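Local coordinates for protein chorismate synthase (PDB 1Q1L) that probably catalyses the last step of chorismate biosynthesis, eliminating phosphate from 5-enolpyruvylshikimate-3-phosphate with the help of reduced FMN, at residues 164-169 with 232-237; 176-181 with 204-209; 250-255 with 310-315; 271-276 with 301-306. All blocks are in the same frame, centred on the assembly; numbering follows the deposited sequence.

Contact 1 (164-169 with 232-237)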
loop_
_atom_site.group_PDB
_atom_site.type_symbol
_atom_site.label_atom_id
_atom_site.label_comp_id
_atom_site.label_asym_id
_atom_site.label_seq_id
_atom_site.Cartn_x
_atom_site.Cartn_y
_atom_site.Cartn_z
ATOM N N GLY A 164 -16.700 -8.385 -21.301
ATOM C CA GLY A 164 -17.385 -9.616 -21.626
ATOM C C GLY A 164 -16.375 -10.716 -21.791
ATOM O O GLY A 164 -15.173 -10.469 -21.668
ATOM N N SER A 165 -16.851 -11.925 -22.085
ATOM C CA SER A 165 -15.964 -13.064 -22.259
ATOM C C SER A 165 -16.692 -14.246 -22.891
ATOM O O SER A 165 -17.889 -14.190 -23.168
ATOM C CB SER A 165 -15.398 -13.498 -20.907
ATOM O OG SER A 165 -16.425 -14.007 -20.073
ATOM N N PHE A 166 -15.948 -15.320 -23.112
ATOM C CA PHE A 166 -16.508 -16.532 -23.696
ATOM C C PHE A 166 -15.461 -17.625 -23.669
ATOM O O PHE A 166 -14.265 -17.346 -23.734
ATOM C CB PHE A 166 -16.983 -16.266 -25.133
ATOM C CG PHE A 166 -15.984 -15.536 -25.977
ATOM C CD1 PHE A 166 -14.906 -16.205 -26.544
ATOM C CD2 PHE A 166 -16.099 -14.164 -26.174
ATOM C CE1 PHE A 166 -13.954 -15.514 -27.292
ATOM C CE2 PHE A 166 -15.153 -13.465 -26.916
ATOM C CZ PHE A 166 -14.083 -14.141 -27.475
ATOM N N VAL A 167 -15.913 -18.870 -23.562
ATOM C CA VAL A 167 -15.011 -20.013 -23.519
ATOM C C VAL A 167 -14.534 -20.366 -24.926
ATOM O O VAL A 167 -15.310 -20.324 -25.878
ATOM C CB VAL A 167 -15.720 -21.234 -22.895
ATOM C CG1 VAL A 167 -14.787 -22.433 -22.879
ATOM C CG2 VAL A 167 -16.180 -20.896 -21.486
ATOM N N VAL A 168 -13.256 -20.713 -25.056
ATOM C CA VAL A 168 -12.703 -21.065 -26.358
ATOM C C VAL A 168 -12.241 -22.519 -26.431
ATOM O O VAL A 168 -11.931 -23.026 -27.512
ATOM C CB VAL A 168 -11.525 -20.146 -26.732
ATOM C CG1 VAL A 168 -11.993 -18.702 -26.781
ATOM C CG2 VAL A 168 -10.401 -20.309 -25.734
ATOM N N SER A 169 -12.197 -23.185 -25.281
ATOM C CA SER A 169 -11.782 -24.581 -25.235
ATOM C C SER A 169 -12.089 -25.219 -23.888
ATOM O O SER A 169 -11.973 -24.578 -22.843
ATOM C CB SER A 169 -10.282 -24.706 -25.523
ATOM O OG SER A 169 -9.509 -24.160 -24.467
ATOM N N GLU A 232 -11.480 -16.253 -23.044
ATOM C CA GLU A 232 -10.934 -14.954 -23.376
ATOM C C GLU A 232 -11.850 -13.907 -22.765
ATOM O O GLU A 232 -13.078 -14.026 -22.820
ATOM C CB GLU A 232 -10.832 -14.789 -24.901
ATOM C CG GLU A 232 -10.095 -15.959 -25.567
ATOM C CD GLU A 232 -9.893 -15.804 -27.066
ATOM O OE1 GLU A 232 -10.769 -15.220 -27.739
ATOM O OE2 GLU A 232 -8.857 -16.290 -27.573
ATOM N N VAL A 233 -11.246 -12.903 -22.147
ATOM C CA VAL A 233 -12.001 -11.828 -21.522
ATOM C C VAL A 233 -11.610 -10.566 -22.251
ATOM O O VAL A 233 -10.441 -10.373 -22.570
ATOM C CB VAL A 233 -11.622 -11.659 -20.029
ATOM C CG1 VAL A 233 -12.575 -10.673 -19.357
ATOM C CG2 VAL A 233 -11.656 -12.992 -19.337
ATOM N N PHE A 234 -12.577 -9.701 -22.520
ATOM C CA PHE A 234 -12.275 -8.469 -23.221
ATOM C C PHE A 234 -12.993 -7.292 -22.590
ATOM O O PHE A 234 -13.963 -7.460 -21.844
ATOM C CB PHE A 234 -12.694 -8.585 -24.692
ATOM C CG PHE A 234 -14.181 -8.686 -24.889
ATOM C CD1 PHE A 234 -14.967 -7.543 -24.937
ATOM C CD2 PHE A 234 -14.802 -9.927 -24.975
ATOM C CE1 PHE A 234 -16.355 -7.635 -25.066
ATOM C CE2 PHE A 234 -16.178 -10.026 -25.103
ATOM C CZ PHE A 234 -16.957 -8.876 -25.149
ATOM N N ALA A 235 -12.496 -6.100 -22.896
ATOM C CA ALA A 235 -13.085 -4.854 -22.430
ATOM C C ALA A 235 -13.061 -3.940 -23.643
ATOM O O ALA A 235 -12.022 -3.794 -24.293
ATOM C CB ALA A 235 -12.259 -4.256 -21.295
ATOM N N LEU A 236 -14.205 -3.336 -23.952
ATOM C CA LEU A 236 -14.321 -2.450 -25.103
ATOM C C LEU A 236 -14.430 -0.980 -24.715
ATOM O O LEU A 236 -14.946 -0.641 -23.649
ATOM C CB LEU A 236 -15.550 -2.829 -25.936
ATOM C CG LEU A 236 -15.640 -4.281 -26.416
ATOM C CD1 LEU A 236 -16.901 -4.484 -27.233
ATOM C CD2 LEU A 236 -14.409 -4.613 -27.242
ATOM N N ASN A 237 -13.933 -0.120 -25.603
ATOM C CA ASN A 237 -13.970 1.330 -25.433
ATOM C C ASN A 237 -13.109 1.880 -24.306
ATOM O O ASN A 237 -13.437 2.908 -23.708
ATOM C CB ASN A 237 -15.414 1.799 -25.252
ATOM C CG ASN A 237 -16.292 1.417 -26.429
ATOM O OD1 ASN A 237 -15.936 1.660 -27.579
ATOM N ND2 ASN A 237 -17.447 0.817 -26.146
#

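Contact 2 (176-181 with 204-209)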
loop_
_atom_site.group_PDB
_atom_site.type_symbol
_atom_site.label_atom_id
_atom_site.label_comp_id
_atom_site.label_asym_id
_atom_site.label_seq_id
_atom_site.Cartn_x
_atom_site.Cartn_y
_atom_site.Cartn_z
ATOM N N GLU A 176 -13.075 -24.269 -32.851
ATOM C CA GLU A 176 -12.281 -24.072 -34.057
ATOM C C GLU A 176 -12.519 -22.768 -34.802
ATOM O O GLU A 176 -11.598 -22.225 -35.407
ATOM C CB GLU A 176 -12.491 -25.261 -34.995
ATOM C CG GLU A 176 -12.183 -26.602 -34.337
ATOM C CD GLU A 176 -10.740 -26.714 -33.865
ATOM O OE1 GLU A 176 -10.400 -27.740 -33.239
ATOM O OE2 GLU A 176 -9.941 -25.787 -34.121
ATOM N N GLU A 177 -13.746 -22.260 -34.762
ATOM C CA GLU A 177 -14.054 -21.012 -35.443
ATOM C C GLU A 177 -13.244 -19.835 -34.908
ATOM O O GLU A 177 -13.110 -18.817 -35.585
ATOM C CB GLU A 177 -15.545 -20.675 -35.313
ATOM C CG GLU A 177 -16.474 -21.670 -35.983
ATOM C CD GLU A 177 -16.871 -22.809 -35.071
ATOM O OE1 GLU A 177 -16.031 -23.252 -34.260
ATOM O OE2 GLU A 177 -18.028 -23.268 -35.175
ATOM N N LEU A 178 -12.691 -19.974 -33.707
ATOM C CA LEU A 178 -11.937 -18.876 -33.099
ATOM C C LEU A 178 -10.419 -19.001 -33.129
ATOM O O LEU A 178 -9.727 -18.263 -32.427
ATOM C CB LEU A 178 -12.395 -18.682 -31.650
ATOM C CG LEU A 178 -13.908 -18.529 -31.469
ATOM C CD1 LEU A 178 -14.248 -18.397 -29.986
ATOM C CD2 LEU A 178 -14.387 -17.315 -32.241
ATOM N N LYS A 179 -9.899 -19.919 -33.936
ATOM C CA LYS A 179 -8.453 -20.110 -34.033
ATOM C C LYS A 179 -7.782 -18.885 -34.662
ATOM O O LYS A 179 -6.657 -18.540 -34.316
ATOM C CB LYS A 179 -8.140 -21.361 -34.861
ATOM C CG LYS A 179 -8.740 -22.653 -34.316
ATOM C CD LYS A 179 -7.689 -23.540 -33.657
ATOM C CE LYS A 179 -7.380 -23.107 -32.236
ATOM N NZ LYS A 179 -8.532 -23.365 -31.330
ATOM N N ASP A 180 -8.471 -18.243 -35.599
ATOM C CA ASP A 180 -7.953 -17.040 -36.252
ATOM C C ASP A 180 -8.290 -15.896 -35.287
ATOM O O ASP A 180 -9.459 -15.620 -35.039
ATOM C CB ASP A 180 -8.657 -16.843 -37.599
ATOM C CG ASP A 180 -8.197 -15.594 -38.334
ATOM O OD1 ASP A 180 -8.557 -15.447 -39.521
ATOM O OD2 ASP A 180 -7.485 -14.756 -37.735
ATOM N N LYS A 181 -7.270 -15.238 -34.747
ATOM C CA LYS A 181 -7.482 -14.170 -33.767
ATOM C C LYS A 181 -7.650 -12.749 -34.293
ATOM O O LYS A 181 -7.446 -11.781 -33.556
ATOM C CB LYS A 181 -6.350 -14.192 -32.738
ATOM C CG LYS A 181 -6.214 -15.510 -32.006
ATOM C CD LYS A 181 -7.525 -15.907 -31.338
ATOM C CE LYS A 181 -7.390 -17.230 -30.609
ATOM N NZ LYS A 181 -8.685 -17.626 -30.001
ATOM N N ILE A 204 -19.935 -20.959 -24.606
ATOM C CA ILE A 204 -19.126 -21.003 -25.819
ATOM C C ILE A 204 -19.826 -20.096 -26.834
ATOM O O ILE A 204 -21.051 -20.000 -26.850
ATOM C CB ILE A 204 -18.990 -22.440 -26.386
ATOM C CG1 ILE A 204 -20.360 -23.109 -26.468
ATOM C CG2 ILE A 204 -18.037 -23.250 -25.520
ATOM C CD1 ILE A 204 -20.316 -24.507 -27.071
ATOM N N PRO A 205 -19.052 -19.404 -27.682
ATOM C CA PRO A 205 -19.556 -18.486 -28.706
ATOM C C PRO A 205 -20.532 -19.068 -29.739
ATOM O O PRO A 205 -21.158 -18.318 -30.481
ATOM C CB PRO A 205 -18.276 -17.978 -29.369
ATOM C CG PRO A 205 -17.255 -18.124 -28.313
ATOM C CD PRO A 205 -17.583 -19.450 -27.718
ATOM N N PHE A 206 -20.652 -20.391 -29.799
ATOM C CA PHE A 206 -21.556 -21.022 -30.760
ATOM C C PHE A 206 -22.426 -22.066 -30.070
ATOM O O PHE A 206 -22.102 -23.253 -30.066
ATOM C CB PHE A 206 -20.751 -21.668 -31.893
ATOM C CG PHE A 206 -19.834 -20.710 -32.602
ATOM C CD1 PHE A 206 -18.610 -20.354 -32.045
ATOM C CD2 PHE A 206 -20.212 -20.128 -33.807
ATOM C CE1 PHE A 206 -17.778 -19.433 -32.674
ATOM C CE2 PHE A 206 -19.386 -19.204 -34.445
ATOM C CZ PHE A 206 -18.167 -18.856 -33.876
ATOM N N PRO A 207 -23.556 -21.633 -29.486
ATOM C CA PRO A 207 -24.482 -22.523 -28.782
ATOM C C PRO A 207 -24.846 -23.808 -29.523
ATOM O O PRO A 207 -25.046 -24.849 -28.896
ATOM C CB PRO A 207 -25.693 -21.625 -28.530
ATOM C CG PRO A 207 -25.070 -20.279 -28.361
ATOM C CD PRO A 207 -24.075 -20.255 -29.500
ATOM N N GLU A 208 -24.938 -23.747 -30.849
ATOM C CA GLU A 208 -25.276 -24.945 -31.611
ATOM C C GLU A 208 -24.314 -26.071 -31.247
ATOM O O GLU A 208 -24.695 -27.240 -31.219
ATOM C CB GLU A 208 -25.200 -24.685 -33.119
ATOM C CG GLU A 208 -23.805 -24.386 -33.632
ATOM C CD GLU A 208 -23.558 -22.905 -33.815
ATOM O OE1 GLU A 208 -23.805 -22.135 -32.860
ATOM O OE2 GLU A 208 -23.114 -22.514 -34.916
ATOM N N LYS A 209 -23.069 -25.695 -30.959
ATOM C CA LYS A 209 -22.013 -26.639 -30.596
ATOM C C LYS A 209 -22.219 -27.249 -29.211
ATOM O O LYS A 209 -21.578 -28.240 -28.862
ATOM C CB LYS A 209 -20.652 -25.936 -30.625
ATOM C CG LYS A 209 -20.229 -25.391 -31.981
ATOM C CD LYS A 209 -19.633 -26.479 -32.858
ATOM C CE LYS A 209 -19.023 -25.897 -34.129
ATOM N NZ LYS A 209 -18.218 -26.907 -34.881
HETATM O O HOH W 1 -16.009 -26.580 -33.187
#

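Contact 3 (250-255 with 310-315)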
loop_
_atom_site.group_PDB
_atom_site.type_symbol
_atom_site.label_atom_id
_atom_site.label_comp_id
_atom_site.label_asym_id
_atom_site.label_seq_id
_atom_site.Cartn_x
_atom_site.Cartn_y
_atom_site.Cartn_z
ATOM N N ARG A 250 3.180 -0.395 -12.195
ATOM C CA ARG A 250 2.105 0.433 -12.738
ATOM C C ARG A 250 1.658 -0.037 -14.123
ATOM O O ARG A 250 0.617 0.377 -14.632
ATOM C CB ARG A 250 2.535 1.897 -12.807
ATOM C CG ARG A 250 2.595 2.598 -11.453
ATOM C CD ARG A 250 3.330 3.928 -11.576
ATOM N NE ARG A 250 2.481 5.100 -11.363
ATOM C CZ ARG A 250 1.338 5.342 -12.003
ATOM N NH1 ARG A 250 0.876 4.488 -12.908
ATOM N NH2 ARG A 250 0.666 6.458 -11.749
ATOM N N ARG A 251 2.443 -0.913 -14.727
ATOM C CA ARG A 251 2.119 -1.429 -16.050
ATOM C C ARG A 251 0.794 -2.179 -16.026
ATOM O O ARG A 251 0.605 -3.095 -15.220
ATOM C CB ARG A 251 3.252 -2.326 -16.531
ATOM C CG ARG A 251 4.497 -1.528 -16.889
ATOM C CD ARG A 251 5.687 -2.415 -17.217
ATOM N NE ARG A 251 6.567 -1.756 -18.174
ATOM C CZ ARG A 251 6.507 -1.938 -19.488
ATOM N NH1 ARG A 251 5.614 -2.774 -20.004
ATOM N NH2 ARG A 251 7.323 -1.268 -20.289
ATOM N N ILE A 252 -0.114 -1.784 -16.916
ATOM C CA ILE A 252 -1.440 -2.383 -16.978
ATOM C C ILE A 252 -1.432 -3.898 -17.201
ATOM O O ILE A 252 -2.249 -4.620 -16.622
ATOM C CB ILE A 252 -2.303 -1.687 -18.072
ATOM C CG1 ILE A 252 -3.778 -2.021 -17.865
ATOM C CG2 ILE A 252 -1.860 -2.125 -19.461
ATOM C CD1 ILE A 252 -4.326 -1.522 -16.545
ATOM N N ASP A 253 -0.508 -4.386 -18.023
ATOM C CA ASP A 253 -0.431 -5.820 -18.306
ATOM C C ASP A 253 -0.117 -6.615 -17.046
ATOM O O ASP A 253 -0.737 -7.646 -16.775
ATOM C CB ASP A 253 0.628 -6.091 -19.376
ATOM C CG ASP A 253 1.834 -5.179 -19.244
ATOM O OD1 ASP A 253 2.454 -5.146 -18.156
ATOM O OD2 ASP A 253 2.164 -4.489 -20.228
ATOM N N GLY A 254 0.845 -6.132 -16.272
ATOM C CA GLY A 254 1.193 -6.812 -15.041
ATOM C C GLY A 254 -0.008 -6.863 -14.120
ATOM O O GLY A 254 -0.303 -7.908 -13.544
ATOM N N ARG A 255 -0.714 -5.744 -13.983
ATOM C CA ARG A 255 -1.890 -5.705 -13.110
ATOM C C ARG A 255 -2.962 -6.681 -13.579
ATOM O O ARG A 255 -3.566 -7.387 -12.775
ATOM C CB ARG A 255 -2.480 -4.300 -13.054
ATOM C CG ARG A 255 -1.597 -3.268 -12.360
ATOM C CD ARG A 255 -2.452 -2.074 -11.981
ATOM N NE ARG A 255 -1.945 -0.841 -12.550
ATOM C CZ ARG A 255 -2.600 0.314 -12.530
ATOM N NH1 ARG A 255 -3.800 0.396 -11.966
ATOM N NH2 ARG A 255 -2.051 1.387 -13.078
ATOM N N GLY A 310 3.009 -1.266 -21.330
ATOM C CA GLY A 310 2.445 -1.032 -20.014
ATOM C C GLY A 310 1.243 -0.104 -19.970
ATOM O O GLY A 310 0.650 0.091 -18.912
ATOM N N ILE A 311 0.870 0.451 -21.118
ATOM C CA ILE A 311 -0.264 1.367 -21.185
ATOM C C ILE A 311 -1.327 0.860 -22.164
ATOM O O ILE A 311 -0.990 0.203 -23.153
ATOM C CB ILE A 311 0.210 2.768 -21.644
ATOM C CG1 ILE A 311 1.327 3.273 -20.723
ATOM C CG2 ILE A 311 -0.940 3.740 -21.629
ATOM C CD1 ILE A 311 2.019 4.529 -21.239
ATOM N N THR A 312 -2.602 1.161 -21.891
ATOM C CA THR A 312 -3.678 0.744 -22.788
ATOM C C THR A 312 -3.583 1.468 -24.132
ATOM O O THR A 312 -3.127 2.621 -24.199
ATOM C CB THR A 312 -5.078 1.000 -22.193
ATOM O OG1 THR A 312 -5.183 2.360 -21.755
ATOM C CG2 THR A 312 -5.335 0.054 -21.025
ATOM N N ASN A 313 -4.055 0.772 -25.172
ATOM C CA ASN A 313 -4.040 1.194 -26.583
ATOM C C ASN A 313 -5.217 1.971 -27.143
ATOM O O ASN A 313 -5.074 2.736 -28.094
ATOM C CB ASN A 313 -3.906 -0.049 -27.479
ATOM C CG ASN A 313 -2.588 -0.114 -28.163
ATOM O OD1 ASN A 313 -2.298 -1.058 -28.898
ATOM N ND2 ASN A 313 -1.765 0.898 -27.930
ATOM N N GLY A 314 -6.390 1.734 -26.590
ATOM C CA GLY A 314 -7.569 2.367 -27.122
ATOM C C GLY A 314 -8.230 1.231 -27.870
ATOM O O GLY A 314 -9.422 1.272 -28.136
HETATM N N MSE A 315 -7.444 0.211 -28.216
HETATM C CA MSE A 315 -7.976 -0.960 -28.899
HETATM C C MSE A 315 -8.602 -1.831 -27.810
HETATM O O MSE A 315 -8.394 -1.589 -26.617
HETATM C CB MSE A 315 -6.863 -1.740 -29.614
HETATM C CG MSE A 315 -6.255 -1.011 -30.819
HETATM SE SE MSE A 315 -7.592 -0.526 -32.154
HETATM C CE MSE A 315 -7.805 -2.258 -32.991
HETATM O O HOH W 2 2.132 -3.519 -22.644
#

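Contact 4 (271-276 with 301-306)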
loop_
_atom_site.group_PDB
_atom_site.type_symbol
_atom_site.label_atom_id
_atom_site.label_comp_id
_atom_site.label_asym_id
_atom_site.label_seq_id
_atom_site.Cartn_x
_atom_site.Cartn_y
_atom_site.Cartn_z
ATOM N N ILE A 271 -1.819 -11.697 -22.882
ATOM C CA ILE A 271 -2.455 -10.445 -23.261
ATOM C C ILE A 271 -2.387 -10.471 -24.789
ATOM O O ILE A 271 -1.303 -10.456 -25.369
ATOM C CB ILE A 271 -1.687 -9.209 -22.745
ATOM C CG1 ILE A 271 -1.614 -9.228 -21.210
ATOM C CG2 ILE A 271 -2.380 -7.935 -23.232
ATOM C CD1 ILE A 271 -2.956 -9.124 -20.511
ATOM N N GLY A 272 -3.538 -10.531 -25.439
ATOM C CA GLY A 272 -3.537 -10.574 -26.887
ATOM C C GLY A 272 -3.088 -11.935 -27.389
ATOM O O GLY A 272 -3.471 -12.964 -26.834
ATOM N N LEU A 273 -2.260 -11.935 -28.429
ATOM C CA LEU A 273 -1.759 -13.164 -29.045
ATOM C C LEU A 273 -0.972 -14.039 -28.067
ATOM O O LEU A 273 -1.060 -15.264 -28.117
ATOM C CB LEU A 273 -0.888 -12.804 -30.254
ATOM C CG LEU A 273 -0.997 -13.675 -31.509
ATOM C CD1 LEU A 273 -2.451 -13.775 -31.962
ATOM C CD2 LEU A 273 -0.133 -13.065 -32.609
ATOM N N GLY A 274 -0.196 -13.410 -27.189
ATOM C CA GLY A 274 0.566 -14.151 -26.190
ATOM C C GLY A 274 1.728 -15.017 -26.660
ATOM O O GLY A 274 2.622 -14.548 -27.363
ATOM N N PHE A 275 1.729 -16.280 -26.240
ATOM C CA PHE A 275 2.778 -17.225 -26.611
ATOM C C PHE A 275 2.892 -17.400 -28.125
ATOM O O PHE A 275 3.980 -17.628 -28.646
ATOM C CB PHE A 275 2.536 -18.577 -25.928
ATOM C CG PHE A 275 2.992 -18.616 -24.494
ATOM C CD1 PHE A 275 4.306 -18.955 -24.177
ATOM C CD2 PHE A 275 2.126 -18.254 -23.463
ATOM C CE1 PHE A 275 4.751 -18.932 -22.851
ATOM C CE2 PHE A 275 2.559 -18.226 -22.132
ATOM C CZ PHE A 275 3.872 -18.565 -21.826
ATOM N N GLU A 276 1.775 -17.279 -28.831
ATOM C CA GLU A 276 1.802 -17.412 -30.283
ATOM C C GLU A 276 2.596 -16.253 -30.871
ATOM O O GLU A 276 3.282 -16.412 -31.879
ATOM C CB GLU A 276 0.384 -17.404 -30.851
ATOM C CG GLU A 276 0.335 -17.713 -32.339
ATOM C CD GLU A 276 1.019 -19.032 -32.672
ATOM O OE1 GLU A 276 0.533 -20.090 -32.216
ATOM O OE2 GLU A 276 2.047 -19.011 -33.378
ATOM N N SER A 301 -4.975 -3.834 -36.407
ATOM C CA SER A 301 -5.097 -5.196 -35.899
ATOM C C SER A 301 -4.866 -5.082 -34.391
ATOM O O SER A 301 -4.485 -4.014 -33.908
ATOM C CB SER A 301 -4.064 -6.125 -36.537
ATOM O OG SER A 301 -2.753 -5.643 -36.332
ATOM N N ASN A 302 -5.088 -6.162 -33.649
ATOM C CA ASN A 302 -4.921 -6.094 -32.203
ATOM C C ASN A 302 -4.273 -7.330 -31.591
ATOM O O ASN A 302 -4.824 -7.951 -30.680
ATOM C CB ASN A 302 -6.285 -5.823 -31.553
ATOM C CG ASN A 302 -6.171 -5.406 -30.096
ATOM O OD1 ASN A 302 -5.178 -4.810 -29.682
ATOM N ND2 ASN A 302 -7.206 -5.699 -29.319
ATOM N N ASN A 303 -3.093 -7.675 -32.095
ATOM C CA ASN A 303 -2.357 -8.825 -31.595
ATOM C C ASN A 303 -1.776 -8.526 -30.224
ATOM O O ASN A 303 -1.413 -9.442 -29.489
ATOM C CB ASN A 303 -1.226 -9.191 -32.555
ATOM C CG ASN A 303 -1.736 -9.560 -33.924
ATOM O OD1 ASN A 303 -2.568 -10.454 -34.064
ATOM N ND2 ASN A 303 -1.241 -8.871 -34.946
ATOM N N LEU A 304 -1.697 -7.241 -29.885
ATOM C CA LEU A 304 -1.162 -6.815 -28.592
ATOM C C LEU A 304 -2.196 -6.897 -27.471
ATOM O O LEU A 304 -1.858 -6.755 -26.297
ATOM C CB LEU A 304 -0.637 -5.384 -28.686
ATOM C CG LEU A 304 0.590 -5.168 -29.569
ATOM C CD1 LEU A 304 0.918 -3.691 -29.636
ATOM C CD2 LEU A 304 1.755 -5.953 -29.006
ATOM N N GLY A 305 -3.454 -7.104 -27.833
ATOM C CA GLY A 305 -4.496 -7.206 -26.828
ATOM C C GLY A 305 -4.831 -5.897 -26.131
ATOM O O GLY A 305 -5.168 -5.896 -24.951
ATOM N N GLY A 306 -4.721 -4.788 -26.856
ATOM C CA GLY A 306 -5.056 -3.491 -26.295
ATOM C C GLY A 306 -4.059 -2.780 -25.397
ATOM O O GLY A 306 -4.393 -1.733 -24.837
HETATM O O HOH W 3 0.331 -10.708 -27.648
#

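Contact 1 (164-169 with 232-237)
G164 and F234 form an antiparallel hydrogen-bonded pair, as do F166 and E232, around the non-hydrogen-bonded pair of S165 and V233; the short strand axes run 159° apart and approach to 4.7 Å. In the first pair G164 N reaches F234 O at 2.9 Å and F234 N returns to G164 O at 2.8 Å. The F234 ring lies over the G164 backbone because CG sits between the backbone N and the carbonyl carbon (chi1 67°), which brings G164 CA to 3.9 Å from the ring centroid as a CH-pi contact. A CB on G164 would run into that ring. A serine in place of F234 would probably uncover the G164 backbone and take away one apolar neighbour of the F166 ring, whose CE2 meets F234 CE2 at 4.0 Å. E232 OE1 lies at the rim of the F166 ring, 3.2 Å from CE1, while V168 CG1 packs on E232 CG. In this buried carboxylate OE1 hydrogen-bonds with Y183 OH and OE2 forms salt bridges with K181 and R320. Helix 187-197 packs on the F166 and F234 face and helix 356-379 on V233, so strand 162-170 and central strand 229-236 of the five-stranded antiparallel sheet lie between helices.

Contact 2 (176-181 with 204-209)
Two loops flanking helix 187-197 meet here: 176-181, which follows strand 173-174 and begins with a short 3-10 turn, and 204-209, which leads into helix 210-221. E177 and F206 form the outer half of the contact. The E177 side chain lies over one face of the F206 ring, with CG 4.2 Å from the ring centroid and 21° off its normal, a CH-pi contact. Its chain bends at chi2 (89°), turning the carboxylate nearly parallel to the ring, the two planes 14° apart. OE2 is thereby carried over the rim of the ring and on to K209, which approaches from the opposite direction. The ion pair is long, 3.7 Å from E177 OE2 to K209 NZ. A water accepts a hydrogen bond from K209 NZ at 2.8 Å and donates a weak one to E177 OE1, giving the two charges a second, indirect link. L178 supplies the apolar half: CD2 touches the edge of the F206 ring at CE1, 4.0 Å away, and CD1 presses on P205 CG at a tight 3.5 Å. Replacing F206 by alanine is likely to leave the E177 methylenes without the ring they rest on and the carboxylate freer to swing from K209. L178 and P205 also both touch Y193 of helix 187-197, and K196 of that helix makes a cation-pi contact with F206. The chemistry is thus graded, apolar contact at buried L178 and P205 giving way to a long, partly water-mediated ion pair at the less buried E177 and K209, which probably contributes only modest electrostatic attraction.

Contact 3 (250-255 with 310-315)
One direct hydrogen bond joins the segments: I252 N donates to G310 O over 2.8 Å, nearly straight at the hydrogen (171°). R251 is the N-cap residue, so this carbonyl engages a backbone N-H of the first turn of helix 252-261. R251 CA makes a CA-H...O contact with the same oxygen, 3.6 Å from CA to G310 O. A water supplies the second polar link, donating to D253 OD2 at 2.6 Å and accepting from G310 N at 2.8 Å; both backbone polar atoms of G310 are thereby engaged. Within 250-255 a long ion pair, R251 NH1 to D253 OD2 at 3.9 Å, lies beside G310.

The packing is close around that glycine. R251 CB and CG both lie 3.8 Å from G310 CA, where a side chain would collide with CG, and the backbone angles of G310, with positive phi, independently call for glycine. I252 sets CG2 over the G310 carbonyl; its CG1, anti to the backbone N (chi1 -164°), extends to T312 CG2.

I252 also packs on V370 and A374 of helix 356-379 and on T307 of strand 307-308, which pairs with 311-312. The contact therefore seats the start of helix 252-261 on a small beta hairpin, next to M261 and Q264 of the second subunit.

Contact 4 (271-276 with 301-306)
I271 closes strand 266-271 and begins a type II' beta turn ending at G274; this turn packs against a type I turn, N302 to G305. The I271 methyl CG2, anti to the backbone N, comes 3.3 Å from L304 O. The L304 carbonyl accepts a hydrogen bond from K267 NZ of the second subunit, and the I271 backbone hydrogen-bonds to that subunit too, so the contact is part of the interface. At G272 the backbones come closest, with its CA 3.5 Å from G305 CA. Positive phi at G272 (74°) suits the second position of a type II' turn; G305, closing the type I turn, also has positive phi (71°). A CB on either would strike the opposing backbone.

L273 follows with the direct hydrogen bond of the contact: its N donates to N303 O at 2.8 Å, essentially straight at the hydrogen (179°). Its side chain runs alongside that of N303, pointing the same way, and CD2 lies 3.9 Å from N303 OD1. The N303 amide is held by ND2 bonding to V285 O, and D287 accepts from the backbone N of N303 and L304.

G274 N completes a water bridge between the turns: the water accepts from this N and donates to I271 O and N303 O, each at 2.8 Å, so N303 O receives both the L273 N-H and the water.

How the contacts relate
Contacts 1 and 2 form one nested pair along the chain, contact 2 lying inside the loop closed by contact 1; contact 4 is likewise nested in contact 3, and the second pair follows the first. Contact 1 lies in the five-stranded antiparallel sheet, and contact 4 begins at the end of one of its two outermost strands within the chain, 266-271. Contact centres 1 and 2 are about 12 Å apart and joined by the E232–K181 salt bridge; K181 also packs on L273 of contact 4. Contacts 3 and 4, about 12 Å apart between centres, meet through a probable hydrogen bond from N313 N to G306 O, and both touch the second subunit, so this region takes part in tetramer assembly.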